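Local coordinates for protein leucine aminopeptidase (Legionella pneumophila, PDB 5GNE) that is probably a zinc-dependent aminopeptidase of the M28 family, removing residues from the N-terminus of peptides, at residues Thr278-Thr291 with Thr322-Thr335. Numbering follows the deposited sequence.
Sequences TIWLLKDYVDKGLT and TNEGFKTTYPSATT
Trp-280 and Ser-332 form an antiparallel hydrogen-bonded pair, Ser-332 N giving to Trp-280 O at 2.6 Å and Trp-280 N returning a bond to Ser-332 O at 3.1 Å. Leu-281 faces Pro-331 in the adjoining non-hydrogen-bonded pair, and beyond it Leu-282 N reaches Tyr-330 O weakly. Beyond Leu-282 the two chains part round a water that accepts from Tyr-330 N and donates to Leu-282 O and Thr-291 OG1, and meet again where Asp-287 N, just before helix 288-302, bonds to Thr-328 O at 2.8 Å. Thr-278 CG2 lies over the centre of one face of the Trp-280 ring, and Thr-334 C sits 3.5 Å above the opposite face, toward the rim. Leu-282 CD1 sits over a face of the Tyr-330 ring in a CH-pi contact, 3.8 Å from the centroid. Leu-281 CD2 packs on Pro-331 CB, and Val-286 CG1 meets Thr-328 CG2 at 3.6 Å. Asp-287 caps helix 288-302: with CG anti to the backbone N (chi1 -172°), OD1 accepts from Leu-290 N through its anti lone pair, while the aliphatic chain of Lys-327 runs across the carboxylate. Strand 279-282 lies between 328-332 and 306-309 at one end of the mixed sheet; the Tyr-330 OH bond to Asp-266 O, the backbone oxygen of a zinc ligand, links strand 328-332 to the metal site, and His-318 of helix 318-323 packs against the Tyr-330 ring.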
loop_
_atom_site.group_PDB
_atom_site.type_symbol
_atom_site.label_atom_id
_atom_site.label_comp_id
_atom_site.label_asym_id
_atom_site.label_seq_id
_atom_site.Cartn_x
_atom_site.Cartn_y
_atom_site.Cartn_z
ATOM N N THR A 278 13.691 -12.374 -9.377
ATOM C CA THR A 278 12.588 -13.021 -8.662
ATOM C C THR A 278 11.646 -11.986 -8.063
ATOM O O THR A 278 12.089 -10.974 -7.536
ATOM C CB THR A 278 13.095 -13.962 -7.520
ATOM O OG1 THR A 278 13.958 -14.977 -8.069
ATOM C CG2 THR A 278 11.924 -14.631 -6.827
ATOM N N ILE A 279 10.345 -12.209 -8.185
ATOM C CA ILE A 279 9.397 -11.399 -7.426
ATOM C C ILE A 279 8.712 -12.271 -6.364
ATOM O O ILE A 279 8.303 -13.398 -6.631
ATOM C CB ILE A 279 8.386 -10.716 -8.349
ATOM C CG1 ILE A 279 9.139 -9.705 -9.226
ATOM C CG2 ILE A 279 7.314 -10.005 -7.537
ATOM C CD1 ILE A 279 8.289 -8.962 -10.257
ATOM N N TRP A 280 8.591 -11.734 -5.158
ATOM C CA TRP A 280 8.075 -12.490 -4.020
ATOM C C TRP A 280 6.641 -12.086 -3.671
ATOM O O TRP A 280 6.316 -10.903 -3.592
ATOM C CB TRP A 280 8.993 -12.288 -2.802
ATOM C CG TRP A 280 10.302 -13.024 -2.901
ATOM C CD1 TRP A 280 10.543 -14.301 -2.524
ATOM C CD2 TRP A 280 11.529 -12.530 -3.469
ATOM N NE1 TRP A 280 11.857 -14.633 -2.786
ATOM C CE2 TRP A 280 12.474 -13.568 -3.381
ATOM C CE3 TRP A 280 11.913 -11.314 -4.041
ATOM C CZ2 TRP A 280 13.793 -13.421 -3.827
ATOM C CZ3 TRP A 280 13.224 -11.173 -4.495
ATOM C CH2 TRP A 280 14.145 -12.219 -4.382
ATOM N N LEU A 281 5.796 -13.089 -3.451
ATOM C CA LEU A 281 4.424 -12.877 -3.026
ATOM C C LEU A 281 4.329 -13.151 -1.546
ATOM O O LEU A 281 4.994 -14.068 -1.045
ATOM C CB LEU A 281 3.473 -13.804 -3.783
ATOM C CG LEU A 281 3.475 -13.637 -5.303
ATOM C CD1 LEU A 281 2.517 -14.615 -5.952
ATOM C CD2 LEU A 281 3.124 -12.198 -5.680
ATOM N N LEU A 282 3.472 -12.399 -0.854
ATOM C CA LEU A 282 3.327 -12.561 0.587
ATOM C C LEU A 282 2.274 -13.591 0.844
ATOM O O LEU A 282 1.311 -13.665 0.093
ATOM C CB LEU A 282 2.949 -11.251 1.250
ATOM C CG LEU A 282 4.179 -10.436 1.633
ATOM C CD1 LEU A 282 4.717 -9.623 0.458
ATOM C CD2 LEU A 282 3.876 -9.564 2.829
ATOM N N LYS A 283 2.463 -14.434 1.856
ATOM C CA LYS A 283 1.443 -15.449 2.083
ATOM C C LYS A 283 0.583 -15.243 3.332
ATOM O O LYS A 283 -0.384 -15.975 3.524
ATOM C CB LYS A 283 2.040 -16.858 2.120
ATOM C CG LYS A 283 3.535 -17.000 2.242
ATOM C CD LYS A 283 3.852 -18.506 2.250
ATOM C CE LYS A 283 5.335 -18.822 2.260
ATOM N NZ LYS A 283 5.568 -20.260 2.600
ATOM N N ASP A 284 0.917 -14.293 4.196
ATOM C CA ASP A 284 -0.003 -14.011 5.298
ATOM C C ASP A 284 -0.767 -12.689 5.107
ATOM O O ASP A 284 -0.281 -11.734 4.504
ATOM C CB ASP A 284 0.725 -14.081 6.658
ATOM C CG ASP A 284 2.045 -13.337 6.676
ATOM O OD1 ASP A 284 2.060 -12.135 6.357
ATOM O OD2 ASP A 284 3.073 -13.970 7.028
ATOM N N TYR A 285 -1.981 -12.655 5.634
ATOM C CA TYR A 285 -2.782 -11.454 5.604
ATOM C C TYR A 285 -3.122 -11.018 4.180
ATOM O O TYR A 285 -3.323 -9.842 3.917
ATOM C CB TYR A 285 -2.083 -10.328 6.371
ATOM C CG TYR A 285 -2.531 -10.257 7.808
ATOM C CD1 TYR A 285 -3.646 -9.497 8.165
ATOM C CD2 TYR A 285 -1.869 -10.953 8.802
ATOM C CE1 TYR A 285 -4.081 -9.429 9.476
ATOM C CE2 TYR A 285 -2.298 -10.896 10.114
ATOM C CZ TYR A 285 -3.403 -10.132 10.443
ATOM O OH TYR A 285 -3.831 -10.070 11.745
ATOM N N VAL A 286 -3.205 -11.997 3.283
ATOM C CA VAL A 286 -3.591 -11.795 1.881
ATOM C C VAL A 286 -4.586 -12.879 1.517
ATOM O O VAL A 286 -4.740 -13.834 2.255
ATOM C CB VAL A 286 -2.389 -11.858 0.907
ATOM C CG1 VAL A 286 -1.479 -10.653 1.097
ATOM C CG2 VAL A 286 -1.603 -13.149 1.122
ATOM N N ASP A 287 -5.282 -12.712 0.404
ATOM C CA ASP A 287 -6.172 -13.742 -0.130
ATOM C C ASP A 287 -5.353 -14.775 -0.878
ATOM O O ASP A 287 -4.594 -14.421 -1.784
ATOM C CB ASP A 287 -7.206 -13.141 -1.082
ATOM C CG ASP A 287 -8.267 -14.136 -1.503
ATOM O OD1 ASP A 287 -8.276 -14.573 -2.673
ATOM O OD2 ASP A 287 -9.114 -14.470 -0.656
ATOM N N LYS A 288 -5.504 -16.043 -0.518
ATOM C CA LYS A 288 -4.736 -17.101 -1.167
ATOM C C LYS A 288 -5.153 -17.272 -2.610
ATOM O O LYS A 288 -4.297 -17.397 -3.467
ATOM C CB LYS A 288 -4.907 -18.430 -0.406
ATOM C CG LYS A 288 -4.116 -19.651 -0.930
ATOM C CD LYS A 288 -2.604 -19.484 -0.868
ATOM C CE LYS A 288 -1.849 -20.742 -1.355
ATOM N NZ LYS A 288 -1.989 -21.948 -0.453
ATOM N N GLY A 289 -6.447 -17.149 -2.890
ATOM C CA GLY A 289 -6.956 -17.185 -4.255
ATOM C C GLY A 289 -6.387 -16.097 -5.155
ATOM O O GLY A 289 -5.855 -16.381 -6.219
ATOM N N LEU A 290 -6.490 -14.849 -4.717
ATOM C CA LEU A 290 -5.927 -13.719 -5.449
ATOM C C LEU A 290 -4.408 -13.858 -5.603
ATOM O O LEU A 290 -3.829 -13.438 -6.611
ATOM C CB LEU A 290 -6.277 -12.401 -4.744
ATOM C CG LEU A 290 -6.222 -11.102 -5.556
ATOM C CD1 LEU A 290 -7.071 -11.229 -6.819
ATOM C CD2 LEU A 290 -6.684 -9.894 -4.728
ATOM N N THR A 291 -3.763 -14.430 -4.590
ATOM C CA THR A 291 -2.311 -14.639 -4.622
ATOM C C THR A 291 -1.881 -15.725 -5.610
ATOM O O THR A 291 -0.893 -15.543 -6.328
ATOM C CB THR A 291 -1.771 -14.970 -3.212
ATOM O OG1 THR A 291 -2.076 -13.875 -2.329
ATOM C CG2 THR A 291 -0.261 -15.198 -3.239
ATOM N N THR A 322 -7.693 -6.491 4.264
ATOM C CA THR A 322 -8.093 -7.826 4.643
ATOM C C THR A 322 -8.834 -7.796 5.989
ATOM O O THR A 322 -9.747 -8.574 6.192
ATOM C CB THR A 322 -6.930 -8.834 4.673
ATOM O OG1 THR A 322 -6.380 -8.954 5.985
ATOM C CG2 THR A 322 -5.874 -8.428 3.719
ATOM N N ASN A 323 -8.463 -6.895 6.895
ATOM C CA ASN A 323 -9.213 -6.776 8.150
ATOM C C ASN A 323 -10.679 -6.454 7.941
ATOM O O ASN A 323 -11.492 -6.768 8.801
ATOM C CB ASN A 323 -8.626 -5.686 9.051
ATOM C CG ASN A 323 -7.425 -6.162 9.806
ATOM O OD1 ASN A 323 -7.196 -7.340 9.868
ATOM N ND2 ASN A 323 -6.656 -5.253 10.380
ATOM N N GLU A 324 -11.025 -5.877 6.794
ATOM C CA GLU A 324 -12.409 -5.488 6.545
ATOM C C GLU A 324 -13.085 -6.373 5.520
ATOM O O GLU A 324 -14.109 -5.996 4.939
ATOM C CB GLU A 324 -12.485 -4.025 6.083
ATOM C CG GLU A 324 -12.092 -3.027 7.145
ATOM C CD GLU A 324 -13.126 -2.893 8.274
ATOM O OE1 GLU A 324 -14.079 -3.692 8.346
ATOM O OE2 GLU A 324 -12.988 -1.957 9.090
ATOM N N GLY A 325 -12.521 -7.560 5.307
ATOM C CA GLY A 325 -13.119 -8.543 4.418
ATOM C C GLY A 325 -12.832 -8.381 2.936
ATOM O O GLY A 325 -13.458 -9.037 2.121
ATOM N N PHE A 326 -11.891 -7.522 2.565
ATOM C CA PHE A 326 -11.543 -7.400 1.157
ATOM C C PHE A 326 -10.408 -8.307 0.745
ATOM O O PHE A 326 -9.506 -8.554 1.532
ATOM C CB PHE A 326 -11.174 -5.975 0.825
ATOM C CG PHE A 326 -12.276 -4.993 1.077
ATOM C CD1 PHE A 326 -13.251 -4.775 0.135
ATOM C CD2 PHE A 326 -12.296 -4.254 2.232
ATOM C CE1 PHE A 326 -14.231 -3.841 0.347
ATOM C CE2 PHE A 326 -13.274 -3.314 2.455
ATOM C CZ PHE A 326 -14.253 -3.109 1.507
ATOM N N LYS A 327 -10.467 -8.818 -0.484
ATOM C CA LYS A 327 -9.421 -9.693 -1.019
ATOM C C LYS A 327 -8.204 -8.914 -1.479
ATOM O O LYS A 327 -8.290 -7.928 -2.186
ATOM C CB LYS A 327 -9.963 -10.546 -2.154
ATOM C CG LYS A 327 -10.966 -11.593 -1.668
ATOM C CD LYS A 327 -11.561 -12.355 -2.831
ATOM C CE LYS A 327 -12.449 -13.483 -2.379
ATOM N NZ LYS A 327 -12.708 -14.386 -3.525
ATOM N N THR A 328 -7.052 -9.431 -1.125
ATOM C CA THR A 328 -5.826 -8.686 -1.124
ATOM C C THR A 328 -4.676 -9.499 -1.674
ATOM O O THR A 328 -4.570 -10.678 -1.401
ATOM C CB THR A 328 -5.558 -8.237 0.324
ATOM O OG1 THR A 328 -6.084 -6.914 0.520
ATOM C CG2 THR A 328 -4.125 -8.263 0.683
ATOM N N THR A 329 -3.828 -8.873 -2.479
ATOM C CA THR A 329 -2.566 -9.497 -2.873
ATOM C C THR A 329 -1.419 -8.482 -2.796
ATOM O O THR A 329 -1.625 -7.284 -3.015
ATOM C CB THR A 329 -2.643 -10.095 -4.290
ATOM O OG1 THR A 329 -1.402 -10.741 -4.589
ATOM C CG2 THR A 329 -2.871 -9.021 -5.330
ATOM N N TYR A 330 -0.220 -8.954 -2.478
ATOM C CA TYR A 330 0.920 -8.067 -2.227
ATOM C C TYR A 330 2.230 -8.606 -2.827
ATOM O O TYR A 330 2.930 -9.391 -2.195
ATOM C CB TYR A 330 1.045 -7.823 -0.704
ATOM C CG TYR A 330 2.197 -6.948 -0.207
ATOM C CD1 TYR A 330 2.958 -6.146 -1.062
ATOM C CD2 TYR A 330 2.512 -6.926 1.140
ATOM C CE1 TYR A 330 4.014 -5.377 -0.575
ATOM C CE2 TYR A 330 3.553 -6.160 1.634
ATOM C CZ TYR A 330 4.298 -5.397 0.776
ATOM O OH TYR A 330 5.314 -4.634 1.302
ATOM N N PRO A 331 2.553 -8.211 -4.072
ATOM C CA PRO A 331 3.871 -8.573 -4.630
ATOM C C PRO A 331 4.987 -7.682 -4.057
ATOM O O PRO A 331 4.810 -6.462 -3.948
ATOM C CB PRO A 331 3.686 -8.343 -6.135
ATOM C CG PRO A 331 2.666 -7.231 -6.214
ATOM C CD PRO A 331 1.725 -7.457 -5.037
ATOM N N SER A 332 6.128 -8.274 -3.714
ATOM C CA SER A 332 7.222 -7.513 -3.118
ATOM C C SER A 332 8.611 -7.732 -3.771
ATOM O O SER A 332 8.950 -8.826 -4.216
ATOM C CB SER A 332 7.283 -7.850 -1.636
ATOM O OG SER A 332 8.244 -7.060 -0.985
ATOM N N ALA A 333 9.412 -6.668 -3.786
ATOM C CA ALA A 333 10.767 -6.671 -4.334
ATOM C C ALA A 333 11.741 -7.640 -3.652
ATOM O O ALA A 333 12.627 -8.180 -4.307
ATOM C CB ALA A 333 11.345 -5.246 -4.292
ATOM N N THR A 334 11.577 -7.856 -2.349
ATOM C CA THR A 334 12.529 -8.652 -1.557
ATOM C C THR A 334 11.826 -9.690 -0.682
ATOM O O THR A 334 10.623 -9.576 -0.432
ATOM C CB THR A 334 13.400 -7.764 -0.640
ATOM O OG1 THR A 334 12.549 -7.029 0.243
ATOM C CG2 THR A 334 14.224 -6.780 -1.448
ATOM N N THR A 335 12.558 -10.735 -0.289
ATOM C CA THR A 335 12.127 -11.660 0.768
ATOM C C THR A 335 12.448 -11.031 2.104
ATOM O O THR A 335 13.236 -10.094 2.164
ATOM C CB THR A 335 12.816 -13.020 0.694
ATOM O OG1 THR A 335 12.857 -13.466 -0.659
ATOM C CG2 THR A 335 12.070 -14.065 1.528
HETATM O O HOH W 1 0.069 -11.733 -2.001
#